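Local coordinates for protein pelota homolog (Archaeoglobus fulgidus, PDB 3OBY) that may recognise stalled ribosomes and cleave their mRNA, helping to release non-functional ribosomes and degrade damaged messages, at residues Leu17-Leu22 and Leu97-Gly102; Ile131-Ile136 and Tyr187-Gly192; Tyr140-Val145 and Ile154-Met159; Ala196-Leu201 and Ala215-Val220; Ala247-Tyr252 and Lys314-Ser319. All blocks are in the same frame, centred on the assembly; numbering follows the deposited sequence.

Interaction 1: residues Leu17-Leu22 and Leu97-Gly102; sequences LIPETL and LNITVG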
# COMPACT_ATOMS: atom_id res chain seq x y z
N LEU A 17 -2.90 -13.10 -4.42
CA LEU A 17 -2.63 -11.82 -3.77
C LEU A 17 -2.63 -10.60 -4.68
O LEU A 17 -2.72 -10.72 -5.89
CB LEU A 17 -1.28 -11.92 -3.04
CG LEU A 17 -0.23 -12.73 -3.81
CD1 LEU A 17 0.18 -11.98 -5.07
CD2 LEU A 17 0.96 -13.00 -2.92
N ILE A 18 -2.51 -9.43 -4.07
CA ILE A 18 -2.49 -8.17 -4.80
C ILE A 18 -1.41 -7.23 -4.26
O ILE A 18 -1.43 -6.86 -3.08
CB ILE A 18 -3.82 -7.43 -4.68
CG1 ILE A 18 -4.97 -8.32 -5.12
CG2 ILE A 18 -3.78 -6.16 -5.51
CD1 ILE A 18 -6.32 -7.66 -4.96
N PRO A 19 -0.45 -6.84 -5.11
CA PRO A 19 0.61 -5.93 -4.64
C PRO A 19 0.01 -4.52 -4.63
O PRO A 19 -0.65 -4.12 -5.58
CB PRO A 19 1.71 -6.12 -5.68
CG PRO A 19 0.93 -6.37 -6.93
CD PRO A 19 -0.19 -7.28 -6.49
N GLU A 20 0.23 -3.79 -3.54
CA GLU A 20 -0.32 -2.44 -3.40
C GLU A 20 0.75 -1.35 -3.44
O GLU A 20 0.44 -0.16 -3.44
CB GLU A 20 -1.08 -2.35 -2.07
CG GLU A 20 -2.16 -3.41 -1.87
CD GLU A 20 -2.72 -3.43 -0.46
OE1 GLU A 20 -2.01 -3.90 0.46
OE2 GLU A 20 -3.86 -2.98 -0.26
N THR A 21 2.01 -1.75 -3.45
CA THR A 21 3.11 -0.81 -3.47
C THR A 21 4.26 -1.30 -4.33
O THR A 21 4.33 -2.48 -4.68
CB THR A 21 3.66 -0.57 -2.04
OG1 THR A 21 4.24 -1.78 -1.55
CG2 THR A 21 2.55 -0.16 -1.12
N LEU A 22 5.16 -0.38 -4.68
CA LEU A 22 6.30 -0.75 -5.49
C LEU A 22 7.17 -1.74 -4.70
O LEU A 22 7.87 -2.56 -5.28
CB LEU A 22 7.08 0.50 -5.89
CG LEU A 22 6.27 1.48 -6.75
CD1 LEU A 22 7.14 2.64 -7.18
CD2 LEU A 22 5.69 0.78 -7.96
N LEU A 97 2.21 -12.24 -18.78
CA LEU A 97 1.35 -11.59 -17.80
C LEU A 97 2.13 -10.37 -17.28
O LEU A 97 3.29 -10.50 -16.88
CB LEU A 97 1.03 -12.56 -16.65
CG LEU A 97 0.43 -13.95 -16.95
CD1 LEU A 97 0.52 -14.84 -15.71
CD2 LEU A 97 -1.01 -13.81 -17.38
N ASN A 98 1.51 -9.20 -17.33
CA ASN A 98 2.17 -7.98 -16.84
C ASN A 98 1.57 -7.56 -15.50
O ASN A 98 0.44 -7.09 -15.44
CB ASN A 98 2.05 -6.83 -17.85
CG ASN A 98 2.97 -6.99 -19.05
OD1 ASN A 98 4.16 -7.24 -18.90
ND2 ASN A 98 2.42 -6.82 -20.25
N ILE A 99 2.34 -7.72 -14.43
CA ILE A 99 1.87 -7.36 -13.10
C ILE A 99 2.16 -5.92 -12.71
O ILE A 99 3.29 -5.45 -12.82
CB ILE A 99 2.49 -8.26 -12.02
CG1 ILE A 99 2.43 -9.72 -12.46
CG2 ILE A 99 1.76 -8.05 -10.70
CD1 ILE A 99 1.06 -10.16 -12.93
N THR A 100 1.13 -5.21 -12.27
CA THR A 100 1.29 -3.83 -11.81
C THR A 100 0.61 -3.72 -10.43
O THR A 100 -0.14 -4.61 -10.04
CB THR A 100 0.64 -2.81 -12.77
OG1 THR A 100 -0.76 -3.06 -12.88
CG2 THR A 100 1.26 -2.89 -14.14
N VAL A 101 0.87 -2.64 -9.70
CA VAL A 101 0.25 -2.47 -8.39
C VAL A 101 -1.26 -2.50 -8.54
O VAL A 101 -1.80 -2.04 -9.54
CB VAL A 101 0.62 -1.11 -7.72
CG1 VAL A 101 2.09 -1.07 -7.41
CG2 VAL A 101 0.25 0.03 -8.63
N GLY A 102 -1.95 -3.06 -7.55
CA GLY A 102 -3.40 -3.13 -7.60
C GLY A 102 -3.98 -4.27 -8.40
O GLY A 102 -5.19 -4.49 -8.37

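Interaction 2: residues Ile131-Ile136 and Tyr187-Gly192; sequences IVMLTI and YLIVAG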
# COMPACT_ATOMS: atom_id res chain seq x y z
N ILE A 131 -11.13 1.91 10.29
CA ILE A 131 -11.99 2.73 9.44
C ILE A 131 -13.47 2.70 9.82
O ILE A 131 -14.05 1.64 10.03
CB ILE A 131 -11.88 2.29 7.95
CG1 ILE A 131 -10.43 2.27 7.49
CG2 ILE A 131 -12.68 3.23 7.09
CD1 ILE A 131 -9.72 3.58 7.69
N VAL A 132 -14.09 3.88 9.90
CA VAL A 132 -15.51 3.97 10.21
C VAL A 132 -16.26 4.62 9.06
O VAL A 132 -15.85 5.64 8.51
CB VAL A 132 -15.77 4.80 11.49
CG1 VAL A 132 -17.27 5.08 11.63
CG2 VAL A 132 -15.28 4.04 12.71
N MET A 133 -17.38 4.00 8.68
CA MET A 133 -18.19 4.52 7.60
C MET A 133 -19.50 5.06 8.16
O MET A 133 -20.14 4.43 9.00
CB MET A 133 -18.48 3.41 6.59
CG MET A 133 -17.34 3.13 5.64
SD MET A 133 -17.72 1.75 4.58
CE MET A 133 -16.16 0.80 4.64
N LEU A 134 -19.88 6.25 7.70
CA LEU A 134 -21.10 6.90 8.15
C LEU A 134 -21.95 7.37 6.99
O LEU A 134 -21.54 8.25 6.22
CB LEU A 134 -20.76 8.11 9.01
CG LEU A 134 -21.96 9.02 9.30
CD1 LEU A 134 -22.77 8.41 10.43
CD2 LEU A 134 -21.49 10.41 9.69
N THR A 135 -23.13 6.79 6.86
CA THR A 135 -24.06 7.20 5.81
C THR A 135 -25.04 8.11 6.51
O THR A 135 -25.56 7.77 7.57
CB THR A 135 -24.79 6.00 5.21
OG1 THR A 135 -25.33 5.20 6.27
CG2 THR A 135 -23.85 5.16 4.37
N ILE A 136 -25.28 9.29 5.93
CA ILE A 136 -26.19 10.24 6.55
C ILE A 136 -27.07 10.98 5.56
O ILE A 136 -26.67 11.29 4.44
CB ILE A 136 -25.39 11.29 7.36
CG1 ILE A 136 -26.33 12.09 8.26
CG2 ILE A 136 -24.66 12.23 6.42
CD1 ILE A 136 -25.62 13.10 9.15
N TYR A 187 -9.93 6.95 10.58
CA TYR A 187 -10.46 7.54 9.35
C TYR A 187 -11.95 7.35 9.23
O TYR A 187 -12.49 6.29 9.54
CB TYR A 187 -9.77 6.95 8.11
CG TYR A 187 -8.32 7.33 7.99
CD1 TYR A 187 -7.95 8.65 7.71
CD2 TYR A 187 -7.32 6.39 8.19
CE1 TYR A 187 -6.60 9.01 7.64
CE2 TYR A 187 -5.97 6.74 8.12
CZ TYR A 187 -5.62 8.05 7.85
OH TYR A 187 -4.30 8.39 7.79
N LEU A 188 -12.61 8.40 8.76
CA LEU A 188 -14.05 8.40 8.59
C LEU A 188 -14.44 8.60 7.14
O LEU A 188 -13.91 9.48 6.45
CB LEU A 188 -14.67 9.52 9.45
CG LEU A 188 -16.17 9.79 9.30
CD1 LEU A 188 -16.97 8.60 9.82
CD2 LEU A 188 -16.55 11.05 10.07
N ILE A 189 -15.34 7.75 6.66
CA ILE A 189 -15.85 7.88 5.30
C ILE A 189 -17.27 8.38 5.55
O ILE A 189 -18.04 7.74 6.25
CB ILE A 189 -15.92 6.53 4.55
CG1 ILE A 189 -14.52 6.01 4.23
CG2 ILE A 189 -16.66 6.71 3.25
CD1 ILE A 189 -13.66 5.80 5.44
N VAL A 190 -17.60 9.54 4.98
CA VAL A 190 -18.92 10.13 5.15
C VAL A 190 -19.65 10.14 3.81
O VAL A 190 -19.26 10.88 2.90
CB VAL A 190 -18.80 11.57 5.66
CG1 VAL A 190 -20.17 12.16 5.92
CG2 VAL A 190 -17.97 11.60 6.92
N ALA A 191 -20.69 9.33 3.69
CA ALA A 191 -21.46 9.26 2.45
C ALA A 191 -22.94 9.44 2.72
O ALA A 191 -23.36 9.48 3.87
CB ALA A 191 -21.21 7.92 1.75
N GLY A 192 -23.73 9.54 1.65
CA GLY A 192 -25.16 9.71 1.79
C GLY A 192 -25.76 10.57 0.69
O GLY A 192 -25.03 11.18 -0.10

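Interaction 3: residues Tyr140-Val145 and Ile154-Met159; sequences YAVAGV and IFEERM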
# COMPACT_ATOMS: atom_id res chain seq x y z
N TYR A 140 -31.33 11.24 9.73
CA TYR A 140 -31.01 9.82 9.87
C TYR A 140 -29.55 9.50 9.56
O TYR A 140 -28.99 10.00 8.58
CB TYR A 140 -31.92 8.98 8.98
CG TYR A 140 -31.67 7.49 9.09
CD1 TYR A 140 -31.74 6.84 10.32
CD2 TYR A 140 -31.36 6.74 7.96
CE1 TYR A 140 -31.51 5.48 10.42
CE2 TYR A 140 -31.13 5.37 8.05
CZ TYR A 140 -31.21 4.75 9.28
OH TYR A 140 -30.99 3.40 9.38
N ALA A 141 -28.94 8.66 10.39
CA ALA A 141 -27.55 8.27 10.21
C ALA A 141 -27.26 6.88 10.74
O ALA A 141 -27.85 6.43 11.73
CB ALA A 141 -26.64 9.28 10.89
N VAL A 142 -26.35 6.19 10.06
CA VAL A 142 -25.94 4.84 10.44
C VAL A 142 -24.44 4.72 10.22
O VAL A 142 -23.92 5.11 9.18
CB VAL A 142 -26.64 3.77 9.58
CG1 VAL A 142 -26.12 2.39 9.95
CG2 VAL A 142 -28.13 3.85 9.79
N ALA A 143 -23.75 4.19 11.21
CA ALA A 143 -22.32 4.03 11.10
C ALA A 143 -21.90 2.59 11.35
O ALA A 143 -22.52 1.87 12.13
CB ALA A 143 -21.62 4.94 12.09
N GLY A 144 -20.85 2.19 10.66
CA GLY A 144 -20.32 0.85 10.80
C GLY A 144 -18.81 0.94 10.76
O GLY A 144 -18.25 1.92 10.28
N VAL A 145 -18.15 -0.08 11.28
CA VAL A 145 -16.71 -0.12 11.28
C VAL A 145 -16.32 -1.27 10.37
O VAL A 145 -17.07 -2.23 10.22
CB VAL A 145 -16.15 -0.36 12.70
CG1 VAL A 145 -16.66 -1.69 13.25
CG2 VAL A 145 -14.62 -0.32 12.68
N ILE A 154 -22.26 0.13 13.95
CA ILE A 154 -21.92 0.47 15.34
C ILE A 154 -22.97 1.32 16.03
O ILE A 154 -23.09 1.30 17.25
CB ILE A 154 -20.55 1.20 15.44
CG1 ILE A 154 -20.53 2.43 14.53
CG2 ILE A 154 -19.42 0.25 15.10
CD1 ILE A 154 -19.23 3.21 14.62
N PHE A 155 -23.73 2.09 15.25
CA PHE A 155 -24.80 2.90 15.83
C PHE A 155 -25.72 3.52 14.79
O PHE A 155 -25.44 3.49 13.59
CB PHE A 155 -24.25 4.02 16.74
CG PHE A 155 -23.57 5.15 16.00
CD1 PHE A 155 -22.18 5.18 15.88
CD2 PHE A 155 -24.31 6.20 15.47
CE1 PHE A 155 -21.54 6.24 15.24
CE2 PHE A 155 -23.67 7.27 14.82
CZ PHE A 155 -22.29 7.29 14.72
N GLU A 156 -26.83 4.05 15.28
CA GLU A 156 -27.84 4.71 14.47
C GLU A 156 -28.27 5.98 15.18
O GLU A 156 -28.03 6.15 16.38
CB GLU A 156 -29.07 3.82 14.29
CG GLU A 156 -29.17 3.07 12.98
CD GLU A 156 -30.58 2.55 12.76
OE1 GLU A 156 -31.23 2.19 13.76
OE2 GLU A 156 -31.03 2.49 11.60
N GLU A 157 -28.93 6.88 14.45
CA GLU A 157 -29.39 8.12 15.04
C GLU A 157 -30.45 8.71 14.12
O GLU A 157 -30.24 8.81 12.91
CB GLU A 157 -28.21 9.09 15.18
CG GLU A 157 -28.44 10.24 16.16
CD GLU A 157 -28.72 9.76 17.57
OE1 GLU A 157 -28.06 8.82 18.01
OE2 GLU A 157 -29.59 10.34 18.25
N ARG A 158 -31.58 9.08 14.69
CA ARG A 158 -32.66 9.66 13.90
C ARG A 158 -32.95 11.08 14.37
O ARG A 158 -32.74 11.41 15.54
CB ARG A 158 -33.92 8.78 13.99
CG ARG A 158 -33.76 7.44 13.28
CD ARG A 158 -34.99 6.54 13.42
NE ARG A 158 -34.79 5.24 12.79
CZ ARG A 158 -34.76 5.03 11.47
NH1 ARG A 158 -34.92 6.04 10.63
NH2 ARG A 158 -34.55 3.81 11.00
N MET A 159 -33.43 11.90 13.45
CA MET A 159 -33.75 13.30 13.74
C MET A 159 -34.46 13.41 15.08
O MET A 159 -33.84 13.78 16.08
CB MET A 159 -34.64 13.88 12.63
CG MET A 159 -34.88 15.38 12.75
SD MET A 159 -33.36 16.37 12.68
CE MET A 159 -33.45 17.02 11.01

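Interaction 4: residues Ala196-Leu201 and Ala215-Val220; sequences AKNDFL and AVVVDV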
# COMPACT_ATOMS: atom_id res chain seq x y z
N ALA A 196 -26.53 16.43 3.24
CA ALA A 196 -26.37 16.25 4.64
C ALA A 196 -24.87 15.93 5.01
O ALA A 196 -24.30 16.46 5.97
CB ALA A 196 -27.25 15.21 5.05
N LYS A 197 -24.28 15.02 4.24
CA LYS A 197 -22.92 14.58 4.49
C LYS A 197 -21.99 15.77 4.45
O LYS A 197 -21.11 15.92 5.30
CB LYS A 197 -22.51 13.54 3.45
CG LYS A 197 -22.73 13.98 2.01
CD LYS A 197 -22.48 12.83 1.05
CE LYS A 197 -22.83 13.21 -0.38
NZ LYS A 197 -22.71 12.04 -1.30
N ASN A 198 -22.20 16.63 3.47
CA ASN A 198 -21.38 17.82 3.31
C ASN A 198 -21.46 18.72 4.54
O ASN A 198 -20.46 18.97 5.20
CB ASN A 198 -21.82 18.58 2.06
CG ASN A 198 -21.71 17.74 0.80
OD1 ASN A 198 -20.63 17.31 0.42
ND2 ASN A 198 -22.85 17.49 0.16
N ASP A 199 -22.67 19.17 4.87
CA ASP A 199 -22.83 20.04 6.03
C ASP A 199 -22.30 19.39 7.31
O ASP A 199 -21.80 20.08 8.20
CB ASP A 199 -24.31 20.41 6.23
CG ASP A 199 -24.91 21.07 5.00
OD1 ASP A 199 -24.17 21.73 4.24
OD2 ASP A 199 -26.14 20.93 4.80
N PHE A 200 -22.41 18.07 7.40
CA PHE A 200 -21.93 17.35 8.58
C PHE A 200 -20.41 17.53 8.71
O PHE A 200 -19.91 17.85 9.79
CB PHE A 200 -22.28 15.86 8.48
CG PHE A 200 -21.89 15.06 9.69
CD1 PHE A 200 -22.53 15.27 10.91
CD2 PHE A 200 -20.86 14.12 9.63
CE1 PHE A 200 -22.14 14.57 12.06
CE2 PHE A 200 -20.47 13.41 10.77
CZ PHE A 200 -21.11 13.64 11.98
N LEU A 201 -19.69 17.33 7.61
CA LEU A 201 -18.25 17.49 7.62
C LEU A 201 -17.89 18.90 8.08
O LEU A 201 -16.99 19.08 8.91
CB LEU A 201 -17.66 17.21 6.23
CG LEU A 201 -16.15 17.46 6.03
CD1 LEU A 201 -15.34 16.76 7.11
CD2 LEU A 201 -15.73 16.97 4.66
N ALA A 215 -11.33 12.77 7.78
CA ALA A 215 -12.66 12.41 7.29
C ALA A 215 -12.80 12.83 5.84
O ALA A 215 -12.32 13.89 5.44
CB ALA A 215 -13.72 13.09 8.14
N VAL A 216 -13.47 12.00 5.04
CA VAL A 216 -13.69 12.31 3.63
C VAL A 216 -15.13 12.06 3.22
O VAL A 216 -15.75 11.09 3.67
CB VAL A 216 -12.77 11.48 2.71
CG1 VAL A 216 -11.32 11.68 3.10
CG2 VAL A 216 -13.16 10.01 2.79
N VAL A 217 -15.66 12.93 2.37
CA VAL A 217 -17.03 12.80 1.88
C VAL A 217 -17.01 12.20 0.48
O VAL A 217 -16.41 12.76 -0.43
CB VAL A 217 -17.74 14.16 1.82
CG1 VAL A 217 -19.14 13.98 1.27
CG2 VAL A 217 -17.78 14.78 3.19
N VAL A 218 -17.67 11.05 0.32
CA VAL A 218 -17.74 10.36 -0.96
C VAL A 218 -19.06 10.63 -1.67
O VAL A 218 -20.05 10.98 -1.03
CB VAL A 218 -17.54 8.84 -0.77
CG1 VAL A 218 -17.77 8.10 -2.08
CG2 VAL A 218 -16.12 8.58 -0.28
N ASP A 219 -19.07 10.46 -2.99
CA ASP A 219 -20.25 10.70 -3.81
C ASP A 219 -21.39 9.70 -3.59
O ASP A 219 -22.54 10.00 -3.93
CB ASP A 219 -19.87 10.70 -5.29
CG ASP A 219 -21.01 11.16 -6.18
OD1 ASP A 219 -20.90 10.98 -7.42
OD2 ASP A 219 -22.00 11.70 -5.66
N VAL A 220 -21.09 8.53 -3.05
CA VAL A 220 -22.11 7.51 -2.80
C VAL A 220 -23.41 8.11 -2.27
O VAL A 220 -23.40 8.95 -1.38
CB VAL A 220 -21.61 6.45 -1.79
CG1 VAL A 220 -22.73 5.47 -1.46
CG2 VAL A 220 -20.42 5.70 -2.38

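Interaction 5: residues Ala247-Tyr252 and Lys314-Ser319; sequences AEEAEY and KVVIMS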
# COMPACT_ATOMS: atom_id res chain seq x y z
N ALA A 247 2.00 8.90 3.40
CA ALA A 247 2.26 9.63 4.63
C ALA A 247 3.51 9.07 5.34
O ALA A 247 4.25 9.81 5.98
CB ALA A 247 1.06 9.54 5.55
N GLU A 248 3.73 7.76 5.22
CA GLU A 248 4.89 7.12 5.83
C GLU A 248 6.16 7.47 5.06
O GLU A 248 7.23 7.61 5.64
CB GLU A 248 4.71 5.59 5.86
CG GLU A 248 3.56 5.09 6.72
CD GLU A 248 3.30 3.60 6.59
OE1 GLU A 248 2.41 3.09 7.31
OE2 GLU A 248 3.97 2.93 5.77
N GLU A 249 6.03 7.61 3.74
CA GLU A 249 7.18 7.95 2.91
C GLU A 249 7.65 9.37 3.22
O GLU A 249 8.84 9.64 3.26
CB GLU A 249 6.85 7.83 1.42
CG GLU A 249 6.68 6.39 0.94
CD GLU A 249 6.46 6.28 -0.56
OE1 GLU A 249 6.16 5.16 -1.03
OE2 GLU A 249 6.60 7.29 -1.27
N ALA A 250 6.69 10.27 3.42
CA ALA A 250 7.02 11.66 3.74
C ALA A 250 7.72 11.69 5.08
O ALA A 250 8.62 12.50 5.29
CB ALA A 250 5.75 12.50 3.79
N GLU A 251 7.32 10.79 5.98
CA GLU A 251 7.91 10.69 7.31
C GLU A 251 9.34 10.17 7.22
O GLU A 251 10.18 10.51 8.05
CB GLU A 251 7.09 9.75 8.19
CG GLU A 251 7.73 9.44 9.54
CD GLU A 251 8.14 10.68 10.30
OE1 GLU A 251 7.32 11.61 10.42
OE2 GLU A 251 9.29 10.73 10.79
N TYR A 252 9.61 9.34 6.22
CA TYR A 252 10.96 8.84 6.04
C TYR A 252 11.81 9.97 5.47
O TYR A 252 12.99 10.10 5.79
CB TYR A 252 10.98 7.63 5.11
CG TYR A 252 10.58 6.34 5.78
CD1 TYR A 252 11.26 5.89 6.92
CD2 TYR A 252 9.52 5.57 5.31
CE1 TYR A 252 10.90 4.71 7.55
CE2 TYR A 252 9.15 4.39 5.94
CZ TYR A 252 9.84 3.97 7.06
OH TYR A 252 9.47 2.80 7.68
N LYS A 314 15.48 -2.51 5.98
CA LYS A 314 14.20 -2.38 5.31
C LYS A 314 14.37 -1.55 4.04
O LYS A 314 15.09 -0.55 4.03
CB LYS A 314 13.18 -1.71 6.23
CG LYS A 314 11.77 -1.62 5.66
CD LYS A 314 10.88 -0.70 6.49
CE LYS A 314 9.40 -0.90 6.16
NZ LYS A 314 9.09 -0.80 4.71
N VAL A 315 13.70 -1.96 2.97
CA VAL A 315 13.76 -1.22 1.72
C VAL A 315 12.45 -0.47 1.54
O VAL A 315 11.38 -1.00 1.83
CB VAL A 315 13.95 -2.16 0.50
CG1 VAL A 315 14.06 -1.33 -0.77
CG2 VAL A 315 15.20 -3.03 0.70
N VAL A 316 12.54 0.77 1.08
CA VAL A 316 11.35 1.59 0.84
C VAL A 316 11.47 2.22 -0.55
O VAL A 316 12.28 3.11 -0.77
CB VAL A 316 11.22 2.71 1.90
CG1 VAL A 316 10.11 3.67 1.51
CG2 VAL A 316 10.92 2.10 3.28
N ILE A 317 10.66 1.72 -1.49
CA ILE A 317 10.69 2.25 -2.85
C ILE A 317 9.57 3.25 -3.03
O ILE A 317 8.39 2.89 -3.00
CB ILE A 317 10.53 1.13 -3.90
CG1 ILE A 317 11.55 0.02 -3.67
CG2 ILE A 317 10.73 1.71 -5.30
CD1 ILE A 317 11.38 -1.17 -4.57
N MET A 318 9.94 4.51 -3.24
CA MET A 318 8.97 5.58 -3.44
C MET A 318 8.83 5.92 -4.91
O MET A 318 9.81 5.93 -5.66
CB MET A 318 9.40 6.83 -2.67
CG MET A 318 9.89 6.57 -1.24
SD MET A 318 10.33 8.11 -0.44
CE MET A 318 10.69 7.56 1.20
N SER A 319 7.60 6.18 -5.33
CA SER A 319 7.32 6.52 -6.71
C SER A 319 7.46 8.01 -6.95
O SER A 319 6.81 8.81 -6.29
CB SER A 319 5.91 6.10 -7.08
OG SER A 319 5.52 6.71 -8.30
O HOH W 1 6.77 9.07 -3.27

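Interaction 1: residues Leu17-Leu22 and Leu97-Gly102
P19 and G102 form the single hydrogen bond across this contact. The backbone N of G102 gives its hydrogen to P19 O at 2.6 Å, and the N-H points almost straight at the oxygen (175°). V101 CA adds a CA-H...O contact to P19 O at 3.4 Å. This is the close-packed part. Beside it, I18 CG2 rests on the backbone of G102, 3.5 Å from G102 C. The first torsion of I18 (-55°) keeps CG2 anti to the backbone N, and that short branch does the touching. The P19 ring presents CG to T100 O at 3.7 Å and to I99 CG2 at 4.2 Å. G102 has a positive phi of 82°, where a side chain would crowd the carbonyl of V101. The residue is exposed, but its N-H pins it.

Tight packing ends at the exposed V101 side chain. V101 CG1 lies 3.8 Å from T21 C and 4.1 Å from L22 CD2, and the V101 and L22 side chains cross obliquely. E20 turns away, and its carboxylate is held by M1 N, Q2 and R128.

The contact lies where the chain leaves strands 14-18 and 94-99 in the N-terminal domain, which has the RNA-binding Sm fold. T21 caps helix 22-31. P19 packs on D24 and L28 of that helix, I99 packs on its L25, and both touch L105 of strand 105-108.

Interaction 2: residues Ile131-Ile136 and Tyr187-Gly192
I131-I136 and Y187-G192 lie side by side as parallel strands, with I131 opposite Y187 and T135 opposite A191. Five backbone hydrogen bonds join them. V132 N binds Y187 O at 2.9 Å, and L134 N binds I189 O at 2.8 Å. I136 N closes the ladder on A191 O at 2.8 Å. In the other direction, I189 N and A191 N donate to V132 O and L134 O. CA-H...O contacts fill in between, such as L188 CA to V132 O at 3.3 Å.

Apolar contacts form on both faces. On one, I131 CD1 lies at the edge of the Y187 ring, 3.4 Å from Y187 CB. M133 and I189 point the same way, with M133 CG 3.8 Å from I189 CB. On the other, L188 CD1 leans over to V132 CG1 at 4.0 Å and L134 CB at 3.9 Å. L188 gets there with CG anti to the backbone N (chi1 174°).

The polar side chain of T135 is satisfied outside the pair: its OG1 bonds G224 N and V142 O. At G192 a CB would run into I136 O. At its phi of 146° a CB would also jam against the A191 carbonyl, so the backbone alone calls for glycine.

Helix 196-207 covers the face of L134 and L188. Helices 224-233 and 236-262 cover the face of M133 and I189. The strand pair thus belongs to the central sheet of an alpha/beta/alpha sandwich.

Interaction 3: residues Tyr140-Val145 and Ile154-Met159
Y140-V145 and I154-M159 run antiparallel (175°) as the two arms of a beta hairpin. A141 and E157 form a hydrogen-bonded pair, with A141 N to E157 O at 2.8 Å. A143 N binds F155 O at 3.0 Å. A143 O then receives I154 N and, weakly, F155 N: a classic beta bulge.

On one face, Y140 OH donates to E156 OE2, which sits in the ring plane at its edge. The modelled separation is very short, and its exact value is doubtful. The carboxylate stands steeply to the ring. R158 lays its guanidinium nearly parallel to the Y140 ring (9° apart), with R158 CZ 3.4 Å from Y140 CE1.

At the bulge, I154 CG1 meets A143 CB at 3.7 Å and I154 CG2 meets V145 CG1 at 3.8 Å. Replacing I154 with glycine would probably open a gap beside A143 and V145 and let the bulge flex.

On the opposite face, E157 forms a salt bridge with K179 of helix 172-183. F155 puts CG between the backbone N and the carbonyl carbon (chi1 72°), turning its ring to A143. A143 CB makes a CH-pi contact over one face, 3.8 Å from the centroid of the F155 ring.

Interaction 4: residues Ala196-Leu201 and Ala215-Val220
K197 NZ is gripped by the backbone carbonyls of V218, G192 and, less firmly, V220. The bond to V218 O is 2.9 Å long, and the nitrogen lies in the carbonyl plane, on a lone pair. G192 O, just beyond strand 187-191, is the nearest of the three oxygens. The bond to V220 O is weak, at 3.2 Å. K197 is buried, and these oxygens take up its N-H groups. The carboxylate of D219 is an opposite charge nearby, but too far for a salt bridge.

The K197 chain reaches the carbonyls stretched out beyond CG. Its CG sits between the backbone N and the carbonyl carbon (chi1 52°), which aims the chain at the strand. On the way, K197 CD passes V217 CG1 at 3.5 Å. A methionine in its place would probably leave the V218, V220 and G192 carbonyls without their shared donor and the 218-220 segment freer to shift.

V217 is the apolar centre. Its CG1 branch meets K197 and also N198 OD1, at 3.7 Å. Its CG2 branch faces L201, where CD2 comes against it. The other methyl, L201 CD1, lies 4.1 Å from A215 CB.

The helix segment runs at 153° to the strand segment. Strand 187-191, helix 196-207 and parallel strand 215-217 are linked as a beta-alpha-beta crossover, with short helix 209-212 before the second strand. V216 pairs with L188 and V190, and 215-217 is the outermost strand on that side of the sheet within the chain. Farther round the helix, F200 packs on L134 and sets its ring edge-to-face with F173 of helix 172-183.

Interaction 5: residues Ala247-Tyr252 and Lys314-Ser319
E249 and M318 lie alongside each other, running in opposite senses, and this pair carries much of the contact. E249 CB lies 3.9 Å from M318 CE. E249 CG lies 3.9 Å from M318 CG. E249 CD is nearer, 3.5 Å from M318 CG. At the tip, E249 OE2 lies 3.2 Å from M318 CB. The glutamate has CG anti to its carbonyl carbon (chi1 -71°) and stays extended beyond it, which lays it along the methionine.

No direct hydrogen bond crosses between the segments. A water does the joining. It donates to E249 OE2 at 2.7 Å and to S319 O at 3.0 Å. The other oxygen, E249 OE1, forms a salt bridge with R245, one helical turn earlier. The buried carboxylate thus has polar partners at both oxygens, and the arginine probably favours its charged form.

Y252 lies one turn further on. Its CB touches M318 CE at 3.9 Å. Its ring meets V316 obliquely, with Y252 CE2 3.9 Å from V316 CG2. The hydroxyl end passes the aliphatic CD and CE of K314 at about a right angle.

The contact packs a helix on the mixed sheet of eRF1 domain 3, the C-terminal domain. The 247-252 part of helix 236-262 crosses the strand at 110°. It lies over one face of the sheet, where Y252 also packs on V284 and L286 of strand 282-288. P324 of helix 323-330 touches both E249 and M318. I317 points the other way, to L22 and W26 of helix 22-31 in the N-terminal domain.

The chain makes interaction 1 in the N-terminal Sm domain, interactions 2, 3 and 4 in the middle domain, and interaction 5 last. Interaction 3 is nested in the loop closed by interaction 2. Their centres lie about 10 Å apart, and strands 131-137 and 140-147 pair directly. Interaction 4 is about 8 Å from interaction 2, centre to centre, and extends the same sheet through strand 215-217. The centre of interaction 5 lies about 28 Å from that of interaction 2, but helix 236-262 reaches both. Interactions 1 and 5 meet where L22 packs on S319 and I317. Archaeal Pelotas show inter-domain plasticity, so this junction may differ in other states.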